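Local atomic coordinates of pyocin-S2 (Pseudomonas aeruginosa, PDB entry 5ODW), a protein that kills sensitive bacterial cells as a nuclease bacteriocin that breaks down their chromosomal DNA and also blocks lipid synthesis. Residues K70-E75 with A169-A174. Numbering follows the deposited sequence.
Sequences KNLKNE and ADIYKA
L72 makes the contact with 169-174 from the 70-75 side, its two methyls meeting I171 and A174. CD1 meets the branch methyl CG2 of I171 at 3.7 Å, the two side chains running at a slant to one another. CD2 rests 3.9 Å from CB of A174, one helical turn further on, and 3.8 Å from the backbone O of I171. The leucine CG lies anti to the backbone N (chi1 -152°), which carries the isobutyl fork toward the other helix. No hydrogen bond or salt bridge crosses here; the attraction is apolar packing, with the CA atoms of L72 and I171 8.0 Å apart. This construct is the largely helical N-terminal part of pyocin-S2, ahead of the C-terminal nuclease domain and probably concerned with receptor binding and uptake; helices 47-70 and 72-86 follow one another along the long helix 153-204. The contact sits just past their break, where N71 leaves helical geometry; its O accepts the bond from E75 N (3.2 Å) in the first turn of the new helix. H65 of helix 47-70 and I23 of a loop cover I171, L72 also touches Q175, next after A174, and Y172 turns away to pack on K113, S116 and I120 of helix 96-121.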
loop_
_atom_site.group_PDB
_atom_site.type_symbol
_atom_site.label_atom_id
_atom_site.label_comp_id
_atom_site.label_asym_id
_atom_site.label_seq_id
_atom_site.Cartn_x
_atom_site.Cartn_y
_atom_site.Cartn_z
ATOM N N LYS C 70 7.897 24.684 46.644
ATOM C CA LYS C 70 8.520 24.351 47.925
ATOM C C LYS C 70 8.911 25.661 48.649
ATOM O O LYS C 70 8.392 25.929 49.742
ATOM C CB LYS C 70 9.785 23.498 47.704
ATOM C CG LYS C 70 9.560 21.997 47.759
ATOM C CD LYS C 70 10.885 21.249 47.967
ATOM C CE LYS C 70 10.749 19.741 47.890
ATOM N NZ LYS C 70 11.977 19.035 48.363
ATOM N N ASN C 71 9.725 26.493 48.001
ATOM C CA ASN C 71 10.242 27.747 48.566
ATOM C C ASN C 71 9.688 29.036 47.959
ATOM O O ASN C 71 10.441 29.975 47.738
ATOM C CB ASN C 71 11.762 27.792 48.417
ATOM C CG ASN C 71 12.444 26.564 48.974
ATOM O OD1 ASN C 71 12.088 26.069 50.042
ATOM N ND2 ASN C 71 13.443 26.072 48.255
ATOM N N LEU C 72 8.396 29.086 47.667
ATOM C CA LEU C 72 7.813 30.265 47.009
ATOM C C LEU C 72 7.754 31.526 47.907
ATOM O O LEU C 72 7.864 32.637 47.373
ATOM C CB LEU C 72 6.433 29.962 46.378
ATOM C CG LEU C 72 6.054 30.823 45.156
ATOM C CD1 LEU C 72 7.057 30.662 44.000
ATOM C CD2 LEU C 72 4.654 30.542 44.713
ATOM N N LYS C 73 7.590 31.354 49.251
ATOM C CA LYS C 73 7.529 32.453 50.239
ATOM C C LYS C 73 8.823 33.266 50.210
ATOM O O LYS C 73 8.762 34.487 50.139
ATOM C CB LYS C 73 7.292 31.927 51.675
ATOM C CG LYS C 73 6.099 30.985 51.847
ATOM C CD LYS C 73 5.698 30.824 53.312
ATOM C CE LYS C 73 4.675 29.739 53.515
ATOM N NZ LYS C 73 4.064 29.833 54.865
ATOM N N ASN C 74 9.987 32.577 50.230
ATOM C CA ASN C 74 11.324 33.184 50.232
ATOM C C ASN C 74 11.674 33.738 48.881
ATOM O O ASN C 74 12.252 34.819 48.801
ATOM C CB ASN C 74 12.387 32.181 50.674
ATOM C CG ASN C 74 12.005 31.441 51.923
ATOM O OD1 ASN C 74 11.712 32.046 52.971
ATOM N ND2 ASN C 74 11.926 30.120 51.813
ATOM N N GLU C 75 11.328 33.001 47.816
ATOM C CA GLU C 75 11.588 33.412 46.442
ATOM C C GLU C 75 10.878 34.730 46.137
ATOM O O GLU C 75 11.529 35.655 45.642
ATOM C CB GLU C 75 11.163 32.311 45.459
ATOM C CG GLU C 75 11.593 32.549 44.024
ATOM C CD GLU C 75 10.744 33.498 43.202
ATOM O OE1 GLU C 75 9.509 33.303 43.137
ATOM O OE2 GLU C 75 11.326 34.432 42.607
ATOM N N ALA C 169 1.080 29.802 35.718
ATOM C CA ALA C 169 -0.220 30.224 36.233
ATOM C C ALA C 169 -0.458 29.698 37.640
ATOM O O ALA C 169 -1.103 30.379 38.422
ATOM C CB ALA C 169 -1.332 29.751 35.310
ATOM N N ASP C 170 0.054 28.508 37.971
ATOM C CA ASP C 170 -0.095 27.955 39.317
ATOM C C ASP C 170 0.698 28.825 40.330
ATOM O O ASP C 170 0.151 29.255 41.351
ATOM C CB ASP C 170 0.345 26.467 39.353
ATOM C CG ASP C 170 -0.007 25.741 40.652
ATOM O OD1 ASP C 170 -1.210 25.719 41.021
ATOM O OD2 ASP C 170 0.915 25.178 41.289
ATOM N N ILE C 171 1.965 29.110 39.992
ATOM C CA ILE C 171 2.906 29.931 40.749
ATOM C C ILE C 171 2.353 31.370 40.933
ATOM O O ILE C 171 2.195 31.807 42.073
ATOM C CB ILE C 171 4.327 29.878 40.088
ATOM C CG1 ILE C 171 4.932 28.436 40.065
ATOM C CG2 ILE C 171 5.296 30.884 40.707
ATOM C CD1 ILE C 171 5.020 27.649 41.419
ATOM N N TYR C 172 2.028 32.073 39.818
ATOM C CA TYR C 172 1.459 33.433 39.811
ATOM C C TYR C 172 0.227 33.555 40.733
ATOM O O TYR C 172 0.174 34.505 41.512
ATOM C CB TYR C 172 1.073 33.881 38.387
ATOM C CG TYR C 172 2.203 34.212 37.426
ATOM C CD1 TYR C 172 3.238 35.067 37.801
ATOM C CD2 TYR C 172 2.135 33.830 36.087
ATOM C CE1 TYR C 172 4.234 35.441 36.898
ATOM C CE2 TYR C 172 3.126 34.191 35.176
ATOM C CZ TYR C 172 4.175 34.995 35.584
ATOM O OH TYR C 172 5.136 35.370 34.674
ATOM N N LYS C 173 -0.739 32.586 40.663
ATOM C CA LYS C 173 -1.956 32.522 41.498
ATOM C C LYS C 173 -1.592 32.507 42.990
ATOM O O LYS C 173 -2.238 33.199 43.779
ATOM C CB LYS C 173 -2.779 31.249 41.178
ATOM C CG LYS C 173 -4.137 31.474 40.504
ATOM C CD LYS C 173 -4.859 30.132 40.266
ATOM C CE LYS C 173 -5.983 30.165 39.245
ATOM N NZ LYS C 173 -6.204 28.830 38.615
ATOM N N ALA C 174 -0.562 31.712 43.364
ATOM C CA ALA C 174 -0.055 31.558 44.731
ATOM C C ALA C 174 0.757 32.773 45.205
ATOM O O ALA C 174 0.698 33.118 46.391
ATOM C CB ALA C 174 0.791 30.305 44.827
#